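Local coordinates for protein putative glycosyl hydrolase (PDB 3K11) that is of unknown specific function but is probably a family 88 glycosyl hydrolase that cleaves glycosidic substrates, at residues A[45-50]-A[108-113]; A[49-54]-A[68-73]; A[199-204]-A[265-270]; A[245-250]-A[261-266]. One frame throughout, in Å; residues are numbered along the deposited sequence. Where two conformers were deposited one is given.

Contact 1 of 4, residues A[45-50]-A[108-113]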
# COMPACT_ATOMS: atom_id res chain seq x y z
N LYS A 45 15.92 -35.99 -15.29
CA LYS A 45 15.67 -37.29 -14.62
C LYS A 45 14.25 -37.48 -14.10
O LYS A 45 13.84 -38.61 -13.83
CB LYS A 45 16.73 -37.67 -13.55
CG LYS A 45 17.27 -36.61 -12.55
CD LYS A 45 16.28 -36.17 -11.46
CE LYS A 45 16.06 -37.23 -10.43
NZ LYS A 45 15.26 -36.98 -9.20
N GLU A 46 13.49 -36.40 -13.98
CA GLU A 46 12.10 -36.45 -13.53
C GLU A 46 11.05 -36.36 -14.60
O GLU A 46 9.85 -36.18 -14.31
CB GLU A 46 11.89 -35.30 -12.53
CG GLU A 46 12.60 -35.53 -11.22
CD GLU A 46 12.04 -36.73 -10.47
OE1 GLU A 46 10.98 -37.29 -10.84
OE2 GLU A 46 12.67 -37.12 -9.50
N THR A 47 11.47 -36.41 -15.86
CA THR A 47 10.57 -36.38 -16.99
C THR A 47 10.92 -37.50 -17.97
O THR A 47 11.20 -37.24 -19.15
CB THR A 47 10.58 -34.99 -17.67
OG1 THR A 47 11.93 -34.58 -17.98
CG2 THR A 47 9.88 -33.95 -16.74
N PRO A 48 10.82 -38.75 -17.52
CA PRO A 48 11.21 -39.88 -18.36
C PRO A 48 10.37 -40.01 -19.63
O PRO A 48 9.18 -39.87 -19.59
CB PRO A 48 11.02 -41.10 -17.45
CG PRO A 48 9.99 -40.68 -16.44
CD PRO A 48 10.31 -39.21 -16.21
N ALA A 49 11.02 -40.28 -20.74
CA ALA A 49 10.33 -40.45 -22.01
C ALA A 49 10.23 -41.93 -22.31
O ALA A 49 10.93 -42.43 -23.18
CB ALA A 49 11.08 -39.68 -23.13
N ARG A 50 9.39 -42.65 -21.57
CA ARG A 50 9.20 -44.08 -21.79
C ARG A 50 7.77 -44.45 -21.52
O ARG A 50 7.08 -43.76 -20.76
CB ARG A 50 9.99 -44.93 -20.78
CG ARG A 50 11.37 -44.49 -20.51
CD ARG A 50 12.13 -45.50 -19.66
NE ARG A 50 13.53 -45.10 -19.65
CZ ARG A 50 14.05 -44.22 -18.82
NH1 ARG A 50 13.34 -43.66 -17.85
NH2 ARG A 50 15.35 -43.95 -18.90
N GLN A 108 13.96 -32.03 -28.37
CA GLN A 108 13.91 -32.97 -29.50
C GLN A 108 13.47 -34.36 -29.03
O GLN A 108 12.56 -34.97 -29.60
CB GLN A 108 15.29 -33.06 -30.16
CG GLN A 108 15.71 -31.84 -30.99
CD GLN A 108 15.11 -31.85 -32.38
OE1 GLN A 108 14.48 -32.82 -32.78
NE2 GLN A 108 15.32 -30.77 -33.14
N ASN A 109 14.12 -34.85 -27.99
CA ASN A 109 13.86 -36.18 -27.51
C ASN A 109 12.43 -36.36 -27.04
O ASN A 109 11.77 -37.32 -27.42
CB ASN A 109 14.84 -36.52 -26.41
CG ASN A 109 14.56 -37.85 -25.79
OD1 ASN A 109 13.89 -37.93 -24.76
ND2 ASN A 109 15.05 -38.92 -26.41
N ARG A 110 11.95 -35.42 -26.22
CA ARG A 110 10.57 -35.52 -25.71
C ARG A 110 9.52 -35.38 -26.80
O ARG A 110 8.54 -36.13 -26.83
CB ARG A 110 10.32 -34.52 -24.58
CG ARG A 110 11.24 -34.66 -23.36
CD ARG A 110 11.37 -36.07 -22.90
NE ARG A 110 12.04 -36.18 -21.59
CZ ARG A 110 13.36 -36.17 -21.40
NH1 ARG A 110 14.20 -35.94 -22.41
NH2 ARG A 110 13.84 -36.37 -20.19
N PHE A 111 9.72 -34.42 -27.70
CA PHE A 111 8.78 -34.25 -28.82
C PHE A 111 8.77 -35.42 -29.77
O PHE A 111 7.71 -35.84 -30.23
CB PHE A 111 9.08 -32.95 -29.60
CG PHE A 111 8.71 -31.67 -28.89
CD1 PHE A 111 7.94 -31.67 -27.74
CD2 PHE A 111 9.05 -30.46 -29.47
CE1 PHE A 111 7.57 -30.50 -27.16
CE2 PHE A 111 8.66 -29.26 -28.86
CZ PHE A 111 7.97 -29.30 -27.71
N ARG A 112 9.93 -35.98 -30.08
CA ARG A 112 9.97 -37.13 -30.98
C ARG A 112 9.30 -38.35 -30.33
O ARG A 112 8.65 -39.13 -31.01
CB ARG A 112 11.41 -37.45 -31.40
CG ARG A 112 11.95 -36.41 -32.34
CD ARG A 112 13.41 -36.56 -32.62
NE ARG A 112 13.84 -35.43 -33.42
CZ ARG A 112 13.75 -35.35 -34.75
NH1 ARG A 112 13.29 -36.36 -35.46
NH2 ARG A 112 14.13 -34.25 -35.37
N PHE A 113 9.45 -38.49 -29.01
CA PHE A 113 8.86 -39.57 -28.25
C PHE A 113 7.35 -39.43 -28.28
O PHE A 113 6.64 -40.37 -28.55
CB PHE A 113 9.37 -39.54 -26.80
CG PHE A 113 8.58 -40.42 -25.86
CD1 PHE A 113 8.68 -41.81 -25.95
CD2 PHE A 113 7.74 -39.88 -24.91
CE1 PHE A 113 7.96 -42.63 -25.09
CE2 PHE A 113 7.02 -40.68 -24.04
CZ PHE A 113 7.13 -42.06 -24.13
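Ala-49 and Arg-110 bring the two backbones nearest each other, 6.2 Å from CA to CA, where the irregular chain of residues 45-50 passes a turn of helix 101-128. Both hydrogen bonds across the gap start from the Arg-110 side chain and end on one backbone oxygen. Arg-110 NE reaches Thr-47 O at 2.8 Å, almost in line with the carbonyl bond, while its NH2 meets the same oxygen at 3.0 Å from above the carbonyl plane. The guanidinium therefore takes the oxygen side-on, keeping it at its own edge and close to its plane. A bend at chi2 (-46°) turns the arginine chain toward the loop, and its CD rests 3.6 Å from Ala-49 CB. The group has a second duty: NH2 also forms a salt bridge with Asp-44, at the end of helix 29-45. The contact thus ties the link that leads from that helix into strand 51-53 onto a later helix, within the helix-rich fold expected of family 88, consistent with an (alpha/alpha)6 barrel. Thr-47 OG1 is engaged by Ile-43 O and Tyr-106 OH. One turn along helix 101-128 from Asn-109, Phe-113 carries the apolar half of the contact. Its chi1 of 167° sets CG opposite the backbone N, and the ring lies under Ala-49. Ala-49 CB makes a CH-pi contact 4.0 Å from the Phe-113 centroid, 24° off the ring normal; Ala-49 C sits 3.5 Å above the same plane, over the ring centre. Arg-50 N comes in obliquely, 3.5 Å from Phe-113 CZ.

Contact 2 of 4, residues A[49-54]-A[68-73]. With EDO (1,2-ethanediol), chain Q.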
# COMPACT_ATOMS: atom_id res chain seq x y z
N ALA A 49 11.02 -40.28 -20.74
CA ALA A 49 10.33 -40.45 -22.01
C ALA A 49 10.23 -41.93 -22.31
O ALA A 49 10.93 -42.43 -23.18
CB ALA A 49 11.08 -39.68 -23.13
N ARG A 50 9.39 -42.65 -21.57
CA ARG A 50 9.20 -44.08 -21.79
C ARG A 50 7.77 -44.45 -21.52
O ARG A 50 7.08 -43.76 -20.76
CB ARG A 50 9.99 -44.93 -20.78
CG ARG A 50 11.37 -44.49 -20.51
CD ARG A 50 12.13 -45.50 -19.66
NE ARG A 50 13.53 -45.10 -19.65
CZ ARG A 50 14.05 -44.22 -18.82
NH1 ARG A 50 13.34 -43.66 -17.85
NH2 ARG A 50 15.35 -43.95 -18.90
N VAL A 51 7.38 -45.57 -22.11
CA VAL A 51 6.09 -46.21 -21.86
C VAL A 51 6.34 -47.39 -20.93
O VAL A 51 7.27 -48.17 -21.14
CB VAL A 51 5.40 -46.67 -23.17
CG1 VAL A 51 4.10 -47.41 -22.91
CG2 VAL A 51 5.15 -45.42 -24.07
N VAL A 52 5.52 -47.52 -19.89
CA VAL A 52 5.65 -48.65 -18.97
C VAL A 52 4.28 -49.25 -18.69
O VAL A 52 3.25 -48.64 -18.93
CB VAL A 52 6.25 -48.21 -17.61
CG1 VAL A 52 7.63 -47.55 -17.80
CG2 VAL A 52 5.30 -47.25 -16.90
N ASP A 53 4.29 -50.47 -18.18
CA ASP A 53 3.10 -51.12 -17.66
C ASP A 53 2.71 -50.42 -16.36
O ASP A 53 3.55 -50.25 -15.45
CB ASP A 53 3.38 -52.57 -17.39
CG ASP A 53 2.17 -53.30 -16.85
OD1 ASP A 53 1.79 -53.07 -15.68
OD2 ASP A 53 1.63 -54.11 -17.59
N LYS A 54 1.47 -49.97 -16.29
CA LYS A 54 1.02 -49.18 -15.17
C LYS A 54 0.99 -49.94 -13.85
O LYS A 54 1.01 -49.31 -12.80
CB LYS A 54 -0.36 -48.59 -15.44
CG LYS A 54 -1.46 -49.59 -15.52
CD LYS A 54 -2.73 -48.93 -16.04
CE LYS A 54 -3.89 -49.92 -16.08
NZ LYS A 54 -5.08 -49.39 -16.85
N ASP A 68 -4.38 -51.31 -22.78
CA ASP A 68 -4.73 -50.27 -21.80
C ASP A 68 -3.90 -50.33 -20.49
O ASP A 68 -4.12 -49.55 -19.59
CB ASP A 68 -6.26 -50.23 -21.53
CG ASP A 68 -6.80 -51.53 -20.92
OD1 ASP A 68 -6.05 -52.26 -20.24
OD2 ASP A 68 -8.00 -51.83 -21.14
N GLU A 69 -2.94 -51.24 -20.42
CA GLU A 69 -1.99 -51.28 -19.30
C GLU A 69 -0.88 -50.25 -19.50
O GLU A 69 -0.20 -49.92 -18.53
CB GLU A 69 -1.35 -52.67 -19.16
CG GLU A 69 -0.27 -53.09 -20.23
CD GLU A 69 -0.81 -53.33 -21.62
OE1 GLU A 69 -2.04 -53.60 -21.72
OE2 GLU A 69 -0.01 -53.25 -22.61
N ALA A 70 -0.67 -49.77 -20.73
CA ALA A 70 0.46 -48.87 -21.03
C ALA A 70 0.19 -47.45 -20.57
O ALA A 70 -0.95 -46.95 -20.72
CB ALA A 70 0.76 -48.90 -22.54
N GLN A 71 1.22 -46.80 -19.99
CA GLN A 71 1.14 -45.41 -19.66
C GLN A 71 2.53 -44.80 -19.80
O GLN A 71 3.53 -45.50 -19.77
CB GLN A 71 0.64 -45.21 -18.24
CG GLN A 71 1.58 -45.75 -17.19
CD GLN A 71 1.18 -45.43 -15.78
OE1 GLN A 71 0.04 -45.02 -15.51
NE2 GLN A 71 2.12 -45.58 -14.86
N LEU A 72 2.59 -43.49 -19.90
CA LEU A 72 3.87 -42.80 -19.84
C LEU A 72 4.40 -42.99 -18.41
O LEU A 72 3.63 -42.89 -17.44
CB LEU A 72 3.68 -41.32 -20.15
CG LEU A 72 3.09 -40.94 -21.52
CD1 LEU A 72 3.06 -39.47 -21.68
CD2 LEU A 72 3.91 -41.64 -22.64
N GLU A 73 5.67 -43.30 -18.28
CA GLU A 73 6.29 -43.46 -16.96
C GLU A 73 6.10 -42.18 -16.16
O GLU A 73 6.34 -41.06 -16.66
CB GLU A 73 7.79 -43.77 -17.12
CG GLU A 73 8.45 -43.96 -15.77
CD GLU A 73 9.89 -44.30 -15.84
OE1 GLU A 73 10.46 -44.24 -16.94
OE2 GLU A 73 10.46 -44.57 -14.77
C1 EDO Q . -5.46 -46.39 -18.04
O1 EDO Q . -5.12 -47.05 -19.27
C2 EDO Q . -6.87 -46.77 -17.63
O2 EDO Q . -7.77 -45.92 -18.33
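Asp-68 O is gripped by two donors: Lys-54 NZ at 2.9 Å, tilted from the carbonyl plane, and O1 of a 1,2-ethanediol, probably from the crystallisation liquor, at 2.7 Å. To get there the lysine starts with CG wedged between its backbone N and carbonyl carbon (chi1 68°) and then runs out extended, its CB and CG passing close by Glu-69 O. The root of the same chain also meets an amide, Lys-54 CB lying 3.5 Å from Gln-71 CD. The backbones themselves pair antiparallel. Val-52 and Gln-71 exchange two bonds, Val-52 N to Gln-71 O at 2.8 Å and the reverse; Lys-54 N to Glu-69 O and Glu-73 N to Arg-50 O extend the pattern on either side. At the far end Arg-50 and Glu-73 lie side by side and point the same way. Arg-50 NH1 forms a salt bridge to Glu-73 OE1 at 3.1 Å, meeting the syn side of the carboxylate; the oxygen stays near the guanidinium plane although the two planes are 54° apart. On one face of the sheet Val-51 CG1 touches Ala-70 CB at 3.7 Å; on the other, Val-52 CG1 lies 3.8 Å from Glu-73 CB. Asp-53 sets its OD2 beside Glu-69 CG, while its OD1 takes the N-H groups of Asn-55 and Thr-56. Strand 51-53 is the middle of a small three-stranded antiparallel sheet, with strand 59-60 along one edge and strand 70-72, the partner here, along the other.

Contact 3 of 4, residues A[199-204]-A[265-270]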
# COMPACT_ATOMS: atom_id res chain seq x y z
N LEU A 199 -13.63 -14.64 -18.72
CA LEU A 199 -12.30 -14.52 -19.23
C LEU A 199 -11.32 -14.78 -18.08
O LEU A 199 -11.47 -14.21 -17.03
CB LEU A 199 -12.03 -13.17 -19.85
CG LEU A 199 -12.85 -12.74 -21.07
CD1 LEU A 199 -12.38 -11.33 -21.57
CD2 LEU A 199 -12.78 -13.83 -22.21
N TRP A 200 -10.31 -15.60 -18.38
CA TRP A 200 -9.17 -15.88 -17.50
C TRP A 200 -7.96 -15.21 -18.07
O TRP A 200 -7.61 -15.43 -19.24
CB TRP A 200 -8.91 -17.37 -17.48
CG TRP A 200 -9.89 -18.17 -16.70
CD1 TRP A 200 -11.25 -18.26 -16.89
CD2 TRP A 200 -9.57 -19.04 -15.64
NE1 TRP A 200 -11.79 -19.13 -15.99
CE2 TRP A 200 -10.78 -19.65 -15.22
CE3 TRP A 200 -8.37 -19.38 -15.00
CZ2 TRP A 200 -10.83 -20.60 -14.19
CZ3 TRP A 200 -8.41 -20.30 -13.96
CH2 TRP A 200 -9.63 -20.92 -13.58
N LEU A 201 -7.27 -14.43 -17.25
CA LEU A 201 -6.05 -13.76 -17.70
C LEU A 201 -5.08 -14.81 -18.27
O LEU A 201 -4.36 -14.55 -19.25
CB LEU A 201 -5.42 -12.99 -16.54
CG LEU A 201 -4.26 -12.09 -16.87
CD1 LEU A 201 -4.65 -11.06 -17.95
CD2 LEU A 201 -3.74 -11.41 -15.56
N ASP A 202 -5.04 -16.00 -17.66
CA ASP A 202 -4.13 -17.06 -18.08
C ASP A 202 -4.29 -17.37 -19.55
O ASP A 202 -3.31 -17.73 -20.22
CB ASP A 202 -4.38 -18.38 -17.32
CG ASP A 202 -4.40 -18.21 -15.79
OD1 ASP A 202 -5.21 -17.44 -15.30
OD2 ASP A 202 -3.56 -18.80 -15.08
N ASP A 203 -5.50 -17.18 -20.09
CA ASP A 203 -5.76 -17.63 -21.48
C ASP A 203 -5.15 -16.70 -22.51
O ASP A 203 -5.04 -17.07 -23.65
CB ASP A 203 -7.23 -17.80 -21.75
CG ASP A 203 -7.81 -19.07 -21.14
OD1 ASP A 203 -7.04 -20.03 -20.91
OD2 ASP A 203 -9.04 -19.11 -20.97
N MSE A 204 -4.72 -15.49 -22.12
CA MSE A 204 -3.90 -14.69 -23.01
C MSE A 204 -2.69 -15.54 -23.44
O MSE A 204 -2.35 -15.62 -24.61
CB MSE A 204 -3.44 -13.40 -22.34
CG MSE A 204 -4.58 -12.41 -22.16
SE MSE A 204 -4.02 -10.71 -21.48
CE MSE A 204 -3.32 -10.00 -23.11
N ALA A 265 -0.13 -12.58 -9.29
CA ALA A 265 1.21 -12.45 -9.93
C ALA A 265 1.49 -13.40 -11.05
O ALA A 265 1.93 -12.96 -12.13
CB ALA A 265 2.35 -12.50 -8.84
N ARG A 266 1.21 -14.70 -10.90
CA ARG A 266 1.55 -15.58 -12.00
C ARG A 266 0.77 -15.23 -13.27
O ARG A 266 1.37 -15.14 -14.32
CB ARG A 266 1.38 -17.05 -11.66
CG ARG A 266 1.70 -17.92 -12.89
CD ARG A 266 2.10 -19.34 -12.59
NE ARG A 266 1.04 -20.12 -11.99
CZ ARG A 266 1.13 -20.77 -10.84
NH1 ARG A 266 2.24 -20.77 -10.12
NH2 ARG A 266 0.09 -21.50 -10.44
N ALA A 267 -0.52 -14.99 -13.17
CA ALA A 267 -1.32 -14.68 -14.36
C ALA A 267 -0.89 -13.34 -14.93
O ALA A 267 -0.92 -13.14 -16.13
CB ALA A 267 -2.84 -14.72 -14.05
N ASN A 268 -0.48 -12.39 -14.07
CA ASN A 268 0.10 -11.16 -14.59
C ASN A 268 1.38 -11.46 -15.33
O ASN A 268 1.63 -10.89 -16.39
CB ASN A 268 0.31 -10.13 -13.47
CG ASN A 268 -0.89 -9.20 -13.36
OD1 ASN A 268 -0.89 -8.12 -13.99
ND2 ASN A 268 -1.96 -9.65 -12.66
N GLY A 269 2.14 -12.45 -14.86
CA GLY A 269 3.29 -12.94 -15.61
C GLY A 269 2.87 -13.50 -16.96
O GLY A 269 3.47 -13.19 -17.98
N TRP A 270 1.84 -14.32 -17.00
CA TRP A 270 1.38 -14.85 -18.27
C TRP A 270 1.01 -13.75 -19.27
O TRP A 270 1.28 -13.87 -20.43
CB TRP A 270 0.18 -15.76 -18.06
CG TRP A 270 0.45 -17.06 -17.34
CD1 TRP A 270 -0.42 -17.72 -16.49
CD2 TRP A 270 1.63 -17.86 -17.39
NE1 TRP A 270 0.16 -18.85 -16.03
CE2 TRP A 270 1.42 -18.96 -16.56
CE3 TRP A 270 2.85 -17.76 -18.06
CZ2 TRP A 270 2.37 -19.94 -16.36
CZ3 TRP A 270 3.80 -18.75 -17.86
CH2 TRP A 270 3.56 -19.81 -17.00
O HOH W 1 -1.13 -20.47 -14.14
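Leu-201 and Ala-267 make the tight side. With CG set opposite its backbone N (chi1 -172°), Leu-201 drives its CD2 branch against helix 265-281, 3.7 Å from Ala-267 CB and 3.4 Å from Ala-267 O. The same methyl comes within 3.8 Å of Asn-268 ND2; both ends of that amide are held, ND2 by Tyr-248 O and Trp-264 O, OD1 by His-299 NE2. This joins the link from strand 198-200 into helix 202-217 to the first turn of helix 265-281, deep in what is probably the (alpha/alpha)6 barrel of family 88. The other side is looser, and bridged by a water. No direct hydrogen bond crosses it; Asp-202 OD2 lies in the plane of the Trp-270 indole at its edge, 3.6 Å from CD1, with the carboxylate turned 56° to the ring. The water gives a hydrogen to Asp-202 OD2 at 3.1 Å and accepts from Trp-270 NE1 at 2.8 Å and from Arg-266 NE at 3.1 Å. Arg-266 CG packs over one indole face, and Phe-205 stacks on the ring. Asp-202 OD1 bonds instead to His-250 NE2. A 1,2-ethanediol, probably from the crystallisation liquor, lies about 3 Å from the Asp-202 side chain and may mark a pocket.

Contact 4 of 4, residues A[245-250]-A[261-266]. With EDO (1,2-ethanediol), chain H.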
# COMPACT_ATOMS: atom_id res chain seq x y z
N LYS A 245 -3.59 1.15 -12.34
CA LYS A 245 -2.58 0.37 -11.64
C LYS A 245 -1.45 -0.09 -12.54
O LYS A 245 -0.36 -0.44 -12.08
CB LYS A 245 -3.22 -0.86 -11.00
CG LYS A 245 -4.23 -0.52 -9.91
CD LYS A 245 -4.87 -1.76 -9.23
CE LYS A 245 -5.43 -1.39 -7.78
NZ LYS A 245 -4.35 -1.38 -6.57
N GLY A 246 -1.73 -0.14 -13.83
CA GLY A 246 -0.77 -0.76 -14.75
C GLY A 246 -0.67 -2.25 -14.56
O GLY A 246 0.38 -2.81 -14.83
N LEU A 247 -1.77 -2.90 -14.18
CA LEU A 247 -1.81 -4.32 -13.88
C LEU A 247 -3.08 -4.89 -14.49
O LEU A 247 -4.00 -4.15 -14.86
CB LEU A 247 -1.85 -4.53 -12.33
CG LEU A 247 -0.73 -3.98 -11.48
CD1 LEU A 247 -1.08 -4.27 -9.99
CD2 LEU A 247 0.61 -4.60 -11.90
N TYR A 248 -3.13 -6.21 -14.57
CA TYR A 248 -4.29 -6.93 -15.04
C TYR A 248 -5.02 -7.63 -13.91
O TYR A 248 -4.40 -8.14 -12.97
CB TYR A 248 -3.85 -8.01 -15.98
CG TYR A 248 -3.48 -7.56 -17.39
CD1 TYR A 248 -2.18 -7.19 -17.70
CD2 TYR A 248 -4.42 -7.52 -18.41
CE1 TYR A 248 -1.82 -6.83 -18.96
CE2 TYR A 248 -4.06 -7.13 -19.68
CZ TYR A 248 -2.77 -6.80 -19.95
OH TYR A 248 -2.44 -6.43 -21.23
N ARG A 249 -6.35 -7.64 -14.02
CA ARG A 249 -7.15 -8.50 -13.16
C ARG A 249 -7.04 -9.98 -13.61
O ARG A 249 -6.94 -10.28 -14.79
CB ARG A 249 -8.60 -8.05 -13.12
CG ARG A 249 -9.22 -7.69 -14.38
CD ARG A 249 -10.73 -7.37 -14.26
NE ARG A 249 -11.00 -6.10 -13.62
CZ ARG A 249 -10.86 -4.89 -14.13
NH1 ARG A 249 -10.37 -4.64 -15.32
NH2 ARG A 249 -11.17 -3.86 -13.40
N HIS A 250 -7.10 -10.92 -12.66
CA HIS A 250 -7.05 -12.35 -13.01
C HIS A 250 -8.30 -12.81 -13.76
O HIS A 250 -8.22 -13.65 -14.64
CB HIS A 250 -6.88 -13.21 -11.75
CG HIS A 250 -6.67 -14.66 -12.03
ND1 HIS A 250 -6.99 -15.66 -11.12
CD2 HIS A 250 -6.17 -15.28 -13.12
CE1 HIS A 250 -6.68 -16.84 -11.65
NE2 HIS A 250 -6.17 -16.64 -12.86
N ALA A 261 -10.79 -6.73 -8.99
CA ALA A 261 -9.45 -7.01 -9.45
C ALA A 261 -8.69 -7.76 -8.38
O ALA A 261 -8.53 -7.25 -7.28
CB ALA A 261 -8.73 -5.71 -9.78
N PHE A 262 -8.28 -8.97 -8.69
CA PHE A 262 -7.31 -9.68 -7.91
C PHE A 262 -6.11 -9.84 -8.85
O PHE A 262 -6.16 -10.60 -9.80
CB PHE A 262 -7.88 -11.01 -7.42
CG PHE A 262 -8.98 -10.80 -6.39
CD1 PHE A 262 -8.66 -10.61 -5.06
CD2 PHE A 262 -10.28 -10.71 -6.77
CE1 PHE A 262 -9.62 -10.30 -4.15
CE2 PHE A 262 -11.27 -10.44 -5.82
CZ PHE A 262 -10.91 -10.24 -4.53
N CYS A 263 -5.06 -9.05 -8.61
CA CYS A 263 -3.93 -8.93 -9.55
C CYS A 263 -2.91 -10.02 -9.25
O CYS A 263 -1.84 -9.78 -8.74
CB CYS A 263 -3.30 -7.54 -9.43
SG CYS A 263 -4.55 -6.25 -9.85
N TRP A 264 -3.33 -11.25 -9.50
CA TRP A 264 -2.54 -12.43 -9.18
C TRP A 264 -1.24 -12.42 -9.98
O TRP A 264 -1.25 -12.23 -11.21
CB TRP A 264 -3.37 -13.70 -9.42
CG TRP A 264 -2.66 -14.96 -9.11
CD1 TRP A 264 -1.91 -15.22 -8.02
CD2 TRP A 264 -2.61 -16.13 -9.93
NE1 TRP A 264 -1.41 -16.48 -8.08
CE2 TRP A 264 -1.81 -17.07 -9.25
CE3 TRP A 264 -3.22 -16.50 -11.12
CZ2 TRP A 264 -1.58 -18.35 -9.73
CZ3 TRP A 264 -2.95 -17.76 -11.63
CH2 TRP A 264 -2.14 -18.67 -10.93
N ALA A 265 -0.13 -12.58 -9.29
CA ALA A 265 1.21 -12.45 -9.93
C ALA A 265 1.49 -13.40 -11.05
O ALA A 265 1.93 -12.96 -12.13
CB ALA A 265 2.35 -12.50 -8.84
N ARG A 266 1.21 -14.70 -10.90
CA ARG A 266 1.55 -15.58 -12.00
C ARG A 266 0.77 -15.23 -13.27
O ARG A 266 1.37 -15.14 -14.32
CB ARG A 266 1.38 -17.05 -11.66
CG ARG A 266 1.70 -17.92 -12.89
CD ARG A 266 2.10 -19.34 -12.59
NE ARG A 266 1.04 -20.12 -11.99
CZ ARG A 266 1.13 -20.77 -10.84
NH1 ARG A 266 2.24 -20.77 -10.12
NH2 ARG A 266 0.09 -21.50 -10.44
C1 EDO H . -10.11 -1.30 -10.22
O1 EDO H . -10.80 -0.73 -11.35
C2 EDO H . -10.29 -2.81 -10.14
O2 EDO H . -11.61 -3.29 -10.43
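His-250 and Trp-264 both set CG opposite their backbone N (chi1 -173° and -179°), which sends the two rings out side by side in the same direction. Trp-264 CE3 lands 3.4 Å above the imidazole plane, displaced toward its rim, and His-250 NE2 is the imidazole atom nearest it. The centroids of the imidazole and the Trp-264 six-membered ring are 4.8 Å apart with planes at 55°, an oblique pairing. Both imidazole nitrogens are engaged, ND1 by Tyr-387 OH and NE2 by Asp-202, which fixes the turn of the imidazole beside the indole. The backbones run roughly perpendicular here, joined by one bond, His-250 N to Phe-262 O at 3.0 Å, with the donor tilted out of the carbonyl plane. Strand 247-253 is the central strand of a three-stranded antiparallel sheet, entered through a G1 beta bulge in which Gly-246 and Leu-247 both face Ile-242. In the other segment, Cys-263 is the centre of an inverse gamma turn, and Trp-264 holds the N-cap position of helix 265-281. The turn presents Cys-263 CA to Tyr-248 O as a C-H...O contact of 3.5 Å, while Cys-263 SG packs 4.0 Å from Leu-247 CD1. Farther out, Arg-249 CB lies 4.1 Å from Ala-261 CB. The arginine chain bends at chi3; its NE bonds to His-259 O, and NH2 donates to O2 of a 1,2-ethanediol at 3.1 Å. That diol, probably from the crystallisation liquor, also bonds to His-259 O and lies against Ala-261 CB.

How the contacts relate
From the N terminus, contacts 1 and 2 open on the same piece of chain, sharing Ala-49 and Arg-50. Contact 2 closes first, a short loop through strand 59-60; contact 1 encloses it and returns on helix 101-128. They touch where Phe-113 meets Leu-72 and Val-51, so the small sheet is seated on that helix. Contact 3 opens later, at residues 199-204, and its span contains the whole of contact 4, both ending on the start of helix 265-281. They meet at His-250, whose O is probably hydrogen-bonded by Leu-201 N, where strand 198-200 runs beside strand 247-253. The two pairs lie in series and do not touch, contacts 1 and 3 being about 15 Å apart at their nearest atoms.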